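PDB 3G14: nitroreductase family protein from Clostridium novyi, which probably acts as an oxidoreductase of the FMN-dependent nitroreductase family. Local coordinates for residues L56-D59 and I60-I64; Y172-I175 and D176-T180. All blocks are in the same frame, centred on the assembly; numbering follows the deposited sequence.

Contact 1: L56-D59 and I60-I64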
ATOM      1  N   LEU B  56      20.462 -16.909  -6.673  1.00 16.42           N
ATOM      2  CA  LEU B  56      19.051 -16.720  -6.311  1.00 14.10           C
ATOM      3  C   LEU B  56      18.355 -15.660  -7.200  1.00 15.76           C
ATOM      4  O   LEU B  56      17.172 -15.792  -7.548  1.00 16.95           O
ATOM      5  CB  LEU B  56      18.911 -16.410  -4.805  1.00 16.28           C
ATOM      6  CG  LEU B  56      19.492 -17.489  -3.868  1.00 14.74           C
ATOM      7  CD1 LEU B  56      19.333 -17.093  -2.375  1.00 15.41           C
ATOM      8  CD2 LEU B  56      18.863 -18.860  -4.150  1.00 15.23           C
ATOM      9  N   LYS B  57      19.077 -14.611  -7.579  1.00 12.91           N
ATOM     10  CA  LYS B  57      18.525 -13.625  -8.540  1.00 15.53           C
ATOM     11  C   LYS B  57      18.158 -14.298  -9.836  1.00 14.82           C
ATOM     12  O   LYS B  57      17.112 -14.015 -10.440  1.00 14.78           O
ATOM     13  CB  LYS B  57      19.540 -12.515  -8.827  1.00 16.61           C
ATOM     14  CG  LYS B  57      19.826 -11.624  -7.657  1.00 15.92           C
ATOM     15  CD  LYS B  57      20.823 -10.571  -8.075  1.00 16.63           C
ATOM     16  CE  LYS B  57      21.471  -9.948  -6.938  1.00 25.03           C
ATOM     17  NZ  LYS B  57      22.587  -9.109  -7.414  1.00 21.87           N
ATOM     18  N   LEU B  58      19.051 -15.180 -10.285  1.00 17.21           N
ATOM     19  CA  LEU B  58      18.830 -15.942 -11.508  1.00 15.85           C
ATOM     20  C   LEU B  58      17.571 -16.812 -11.358  1.00 16.55           C
ATOM     21  O   LEU B  58      16.732 -16.834 -12.246  1.00 13.01           O
ATOM     22  CB  LEU B  58      20.084 -16.769 -11.885  1.00 17.25           C
ATOM     23  CG  LEU B  58      19.969 -17.734 -13.075  1.00 15.73           C
ATOM     24  CD1 LEU B  58      19.509 -16.964 -14.322  1.00 15.36           C
ATOM     25  CD2 LEU B  58      21.285 -18.490 -13.349  1.00 14.31           C
ATOM     26  N   ASP B  59      17.420 -17.485 -10.218  1.00 15.68           N
ATOM     27  CA  ASP B  59      16.200 -18.284  -9.950  1.00 16.92           C
ATOM     28  C   ASP B  59      14.945 -17.406 -10.018  1.00 16.30           C
ATOM     29  O   ASP B  59      13.932 -17.785 -10.620  1.00 14.96           O
ATOM     30  CB  ASP B  59      16.222 -18.908  -8.548  1.00 17.27           C
ATOM     31  CG  ASP B  59      17.216 -20.060  -8.396  1.00 20.16           C
ATOM     32  OD1 ASP B  59      17.592 -20.710  -9.393  1.00 23.42           O
ATOM     33  OD2 ASP B  59      17.612 -20.294  -7.235  1.00 20.53           O
ATOM     34  N   ILE B  60      15.022 -16.225  -9.399  1.00 13.88           N
ATOM     35  CA  ILE B  60      13.868 -15.304  -9.401  1.00 14.52           C
ATOM     36  C   ILE B  60      13.579 -14.817 -10.816  1.00 11.19           C
ATOM     37  O   ILE B  60      12.423 -14.823 -11.276  1.00 14.54           O
ATOM     38  CB  ILE B  60      14.048 -14.120  -8.429  1.00 16.18           C
ATOM     39  CG1 ILE B  60      14.132 -14.623  -6.974  1.00 17.94           C
ATOM     40  CG2 ILE B  60      12.917 -13.115  -8.607  1.00 16.69           C
ATOM     41  CD1 ILE B  60      14.584 -13.568  -6.021  1.00 14.24           C
ATOM     42  N   ALA B  61      14.633 -14.416 -11.537  1.00 14.13           N
ATOM     43  CA  ALA B  61      14.514 -13.969 -12.942  1.00 15.87           C
ATOM     44  C   ALA B  61      13.809 -15.008 -13.804  1.00 16.44           C
ATOM     45  O   ALA B  61      12.925 -14.668 -14.600  1.00 15.50           O
ATOM     46  CB  ALA B  61      15.912 -13.672 -13.521  1.00 14.68           C
ATOM     47  N   ASN B  62      14.201 -16.271 -13.651  1.00 14.11           N
ATOM     48  CA  ASN B  62      13.572 -17.342 -14.396  1.00 14.66           C
ATOM     49  C   ASN B  62      12.099 -17.591 -14.046  1.00 14.63           C
ATOM     50  O   ASN B  62      11.354 -18.110 -14.880  1.00 18.27           O
ATOM     51  CB  ASN B  62      14.354 -18.633 -14.286  1.00 13.11           C
ATOM     52  CG  ASN B  62      15.699 -18.584 -15.056  1.00 11.58           C
ATOM     53  OD1 ASN B  62      15.816 -17.922 -16.105  1.00 18.86           O
ATOM     54  ND2 ASN B  62      16.692 -19.322 -14.545  1.00 13.71           N
ATOM     55  N   ALA B  63      11.696 -17.259 -12.818  1.00 15.51           N
ATOM     56  CA  ALA B  63      10.314 -17.470 -12.321  1.00 14.18           C
ATOM     57  C   ALA B  63       9.310 -16.385 -12.758  1.00 14.24           C
ATOM     58  O   ALA B  63       8.117 -16.607 -12.737  1.00 14.34           O
ATOM     59  CB  ALA B  63      10.325 -17.585 -10.775  1.00 12.44           C
ATOM     60  N   ILE B  64       9.800 -15.210 -13.089  1.00 14.07           N
ATOM     61  CA  ILE B  64       8.969 -14.098 -13.492  1.00 13.71           C
ATOM     62  C   ILE B  64       8.206 -14.389 -14.804  1.00 15.65           C
ATOM     63  O   ILE B  64       8.758 -14.972 -15.741  1.00 17.05           O
ATOM     64  CB  ILE B  64       9.789 -12.771 -13.511  1.00 13.93           C
ATOM     65  CG1 ILE B  64      10.214 -12.403 -12.108  1.00 13.94           C
ATOM     66  CG2 ILE B  64       8.958 -11.660 -14.143  1.00 14.54           C
ATOM     67  CD1 ILE B  64      11.251 -11.261 -12.012  1.00 15.78           C
TER
HETATM   68  O   HOH W   1      16.134 -21.069 -12.246  1.00 28.15           O
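Ile60, Ala61 and Asn62 each return their backbone N-H to the carbonyl four residues back, on Leu56, Lys57 and Leu58. The middle bond, Ala61 N to Lys57 O at 2.7 Å, is nearly straight at 166°. Ala63 N to Asp59 O, 3.2 Å, is weak, bent to 132°, and Ala63 N also reaches Ile60 O at 3.0 Å: the winding tightens just before Ile64 leaves helical geometry.

The polar side chains meet through water 1, one turn apart. It accepts from Asn62 ND2 at 2.9 Å and donates to Asp59 OD1 at 3.2 Å. The other carboxylate oxygen, Asp59 OD2, makes a salt bridge with Lys55, so both oxygens of the acid have a partner.

The remaining touches are van der Waals contacts of carbon with amide and carbonyl groups. Leu58 reaches forward because CG lies opposite its backbone N (chi1 174°), which brings CD1 within 3.7 Å of Asn62 ND2, the two side chains crossing at a slant. On a different side of the helix, Ile60 lays CG1 against Leu56 O at 3.3 Å and meets Val51 of strand 46-51. Ala61 packs on Leu76 of helix 70-77, and Ala63 on helix 130-137. With Leu58 and Asn62 exposed and Ile60, Ala61 and Ala63 buried, this is the C-terminal end of an amphipathic alpha-helix, 54-63, packed within the alpha/beta fold of a nitroreductase.

Contact 2: Y172-I175 and D176-T180; sequences YLYI and DKWGT
Tyr174 and Trp178 are brought together by different first torsions: Tyr174 CG sits beside its own backbone N (chi1 -61°), which lays the phenol over the following loop, while Trp178 CG points away from its N (chi1 179°), which carries the indole back to the phenol. They form a T-shaped pair in which the tyrosine presents its edge to the tryptophan's face, the ring planes at 71° and the centroids of the Tyr174 ring and the Trp178 six-membered ring 4.8 Å apart. Tyr174 CE2 makes the closest touch, 3.5 Å from Trp178 CE3.

One face of the phenol lies on the Gly179 backbone. The glycine N stands over the ring centre, and Gly179 CA makes a CH-pi contact 3.6 Å from the centroid of the Tyr174 ring. The glycine's positive phi belongs to the type II beta turn from Lys177 to Thr180, closed by Thr180 N to Lys177 O at 3.2 Å.

That turn folds the chain back on strand 173-175, the edge strand that runs parallel to 46-51 within this chain's mixed sheet. Ile175 N donates to Thr180 O at 2.9 Å, and the same oxygen receives a CA-H contact from Tyr174 CA. Beside this bond, Ile175 CG2 meets Thr180 CG2 at 3.8 Å. Asp176 turns its carboxylate outside the loop, where OD1 accepts from the backbone N-H groups of Glu52 and Ser53.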
ATOM      1  N   TYR B 172      11.767  -9.799  11.209  1.00 19.71           N
ATOM      2  CA  TYR B 172      10.958  -9.608   9.993  1.00 18.26           C
ATOM      3  C   TYR B 172      11.795  -9.441   8.731  1.00 17.26           C
ATOM      4  O   TYR B 172      11.243  -9.148   7.686  1.00 16.44           O
ATOM      5  CB  TYR B 172      10.028  -8.404  10.153  1.00 15.74           C
ATOM      6  CG  TYR B 172       9.027  -8.546  11.269  1.00 20.08           C
ATOM      7  CD1 TYR B 172       7.794  -9.159  11.055  1.00 25.00           C
ATOM      8  CD2 TYR B 172       9.313  -8.059  12.552  1.00 26.19           C
ATOM      9  CE1 TYR B 172       6.862  -9.296  12.098  1.00 26.40           C
ATOM     10  CE2 TYR B 172       8.380  -8.177  13.598  1.00 25.53           C
ATOM     11  CZ  TYR B 172       7.166  -8.817  13.358  1.00 25.27           C
ATOM     12  OH  TYR B 172       6.259  -8.951  14.379  1.00 27.21           O
ATOM     13  N   LEU B 173      13.108  -9.646   8.846  1.00 17.88           N
ATOM     14  CA  LEU B 173      14.060  -9.419   7.759  1.00 16.72           C
ATOM     15  C   LEU B 173      15.088 -10.550   7.673  1.00 18.64           C
ATOM     16  O   LEU B 173      15.872 -10.799   8.611  1.00 17.55           O
ATOM     17  CB  LEU B 173      14.782  -8.118   7.973  1.00 16.56           C
ATOM     18  CG  LEU B 173      15.655  -7.596   6.832  1.00 17.17           C
ATOM     19  CD1 LEU B 173      14.817  -7.175   5.662  1.00 14.35           C
ATOM     20  CD2 LEU B 173      16.431  -6.414   7.467  1.00 15.23           C
ATOM     21  N   TYR B 174      15.077 -11.216   6.533  1.00 15.42           N
ATOM     22  CA  TYR B 174      15.916 -12.344   6.242  1.00 14.09           C
ATOM     23  C   TYR B 174      16.886 -12.020   5.115  1.00 14.49           C
ATOM     24  O   TYR B 174      16.669 -11.068   4.333  1.00 15.40           O
ATOM     25  CB  TYR B 174      15.047 -13.548   5.869  1.00 14.34           C
ATOM     26  CG  TYR B 174      14.093 -14.023   6.951  1.00 15.02           C
ATOM     27  CD1 TYR B 174      14.511 -14.138   8.290  1.00 15.94           C
ATOM     28  CD2 TYR B 174      12.768 -14.381   6.640  1.00 16.18           C
ATOM     29  CE1 TYR B 174      13.636 -14.612   9.288  1.00 19.26           C
ATOM     30  CE2 TYR B 174      11.891 -14.854   7.628  1.00 15.30           C
ATOM     31  CZ  TYR B 174      12.331 -14.981   8.937  1.00 18.92           C
ATOM     32  OH  TYR B 174      11.447 -15.428   9.900  1.00 19.45           O
ATOM     33  N   ILE B 175      17.943 -12.823   5.011  1.00 15.23           N
ATOM     34  CA  ILE B 175      18.923 -12.712   3.910  1.00 15.63           C
ATOM     35  C   ILE B 175      18.982 -14.044   3.180  1.00 15.89           C
ATOM     36  O   ILE B 175      19.311 -15.076   3.795  1.00 15.32           O
ATOM     37  CB  ILE B 175      20.347 -12.266   4.402  1.00 14.72           C
ATOM     38  CG1 ILE B 175      21.361 -12.175   3.259  1.00 17.91           C
ATOM     39  CG2 ILE B 175      20.887 -13.196   5.525  1.00 15.66           C
ATOM     40  CD1 ILE B 175      21.078 -11.178   2.177  1.00 23.79           C
ATOM     41  N   ASP B 176      18.621 -13.993   1.897  1.00 15.81           N
ATOM     42  CA  ASP B 176      18.716 -15.082   0.895  1.00 15.70           C
ATOM     43  C   ASP B 176      17.756 -16.264   1.111  1.00 17.61           C
ATOM     44  O   ASP B 176      17.331 -16.912   0.141  1.00 16.84           O
ATOM     45  CB  ASP B 176      20.162 -15.601   0.740  1.00 18.88           C
ATOM     46  CG  ASP B 176      21.084 -14.612   0.022  1.00 19.69           C
ATOM     47  OD1 ASP B 176      20.588 -13.759  -0.749  1.00 18.06           O
ATOM     48  OD2 ASP B 176      22.303 -14.705   0.231  1.00 20.34           O
ATOM     49  N   LYS B 177      17.480 -16.581   2.375  1.00 17.22           N
ATOM     50  CA  LYS B 177      16.758 -17.758   2.764  1.00 17.00           C
ATOM     51  C   LYS B 177      15.779 -17.428   3.893  1.00 17.19           C
ATOM     52  O   LYS B 177      16.092 -16.703   4.829  1.00 17.37           O
ATOM     53  CB  LYS B 177      17.739 -18.845   3.237  1.00 19.38           C
ATOM     54  CG  LYS B 177      17.076 -20.079   3.724  1.00 22.22           C
ATOM     55  CD  LYS B 177      18.119 -21.094   4.179  1.00 23.70           C
ATOM     56  CE  LYS B 177      17.478 -22.305   4.846  1.00 35.75           C
ATOM     57  NZ  LYS B 177      18.504 -23.282   5.278  1.00 36.00           N
ATOM     58  N   TRP B 178      14.577 -17.960   3.784  1.00 17.34           N
ATOM     59  CA  TRP B 178      13.564 -17.785   4.818  1.00 16.03           C
ATOM     60  C   TRP B 178      14.080 -18.316   6.161  1.00 15.68           C
ATOM     61  O   TRP B 178      14.559 -19.453   6.253  1.00 15.06           O
ATOM     62  CB  TRP B 178      12.282 -18.525   4.404  1.00 16.44           C
ATOM     63  CG  TRP B 178      11.184 -18.432   5.397  1.00 15.48           C
ATOM     64  CD1 TRP B 178      10.826 -19.359   6.335  1.00 18.05           C
ATOM     65  CD2 TRP B 178      10.271 -17.348   5.529  1.00 17.31           C
ATOM     66  NE1 TRP B 178       9.758 -18.889   7.070  1.00 18.92           N
ATOM     67  CE2 TRP B 178       9.397 -17.659   6.593  1.00 16.60           C
ATOM     68  CE3 TRP B 178      10.131 -16.123   4.880  1.00 20.51           C
ATOM     69  CZ2 TRP B 178       8.363 -16.806   6.989  1.00 16.05           C
ATOM     70  CZ3 TRP B 178       9.124 -15.255   5.300  1.00 21.78           C
ATOM     71  CH2 TRP B 178       8.241 -15.615   6.336  1.00 16.78           C
ATOM     72  N   GLY B 179      14.001 -17.481   7.201  1.00 17.57           N
ATOM     73  CA  GLY B 179      14.450 -17.876   8.550  1.00 15.64           C
ATOM     74  C   GLY B 179      15.872 -17.481   8.919  1.00 19.05           C
ATOM     75  O   GLY B 179      16.239 -17.547  10.092  1.00 19.84           O
ATOM     76  N   THR B 180      16.690 -17.115   7.934  1.00 16.63           N
ATOM     77  CA  THR B 180      18.058 -16.659   8.193  1.00 14.91           C
ATOM     78  C   THR B 180      18.077 -15.124   8.381  1.00 14.86           C
ATOM     79  O   THR B 180      17.849 -14.359   7.446  1.00 12.78           O
ATOM     80  CB  THR B 180      19.016 -17.064   7.052  1.00 15.46           C
ATOM     81  OG1 THR B 180      19.024 -18.496   6.925  1.00 17.19           O
ATOM     82  CG2 THR B 180      20.448 -16.563   7.315  1.00 13.62           C
TER

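In the fold
Contacts 1 and 2 are both local and both partly buried, with centres about 17 Å apart. Strand 46-51 borders on both, Leu56 of contact 1 packing on its Val51. The two also touch directly, Leu56 CD1 lying 3.2 Å from Asp176 O. Their chemistry differs with their place. In 56-64, repeating helical backbone bonds carry the contact, with a water-mediated polar link on the solvent side and small or branched apolar residues facing the interior. In 172-180, at the edge of this chain's own sheet, a T-shaped Tyr174–Trp178 pair and a phenol face lying over the Gly179 backbone sit alongside a few backbone bonds around the reversing chain.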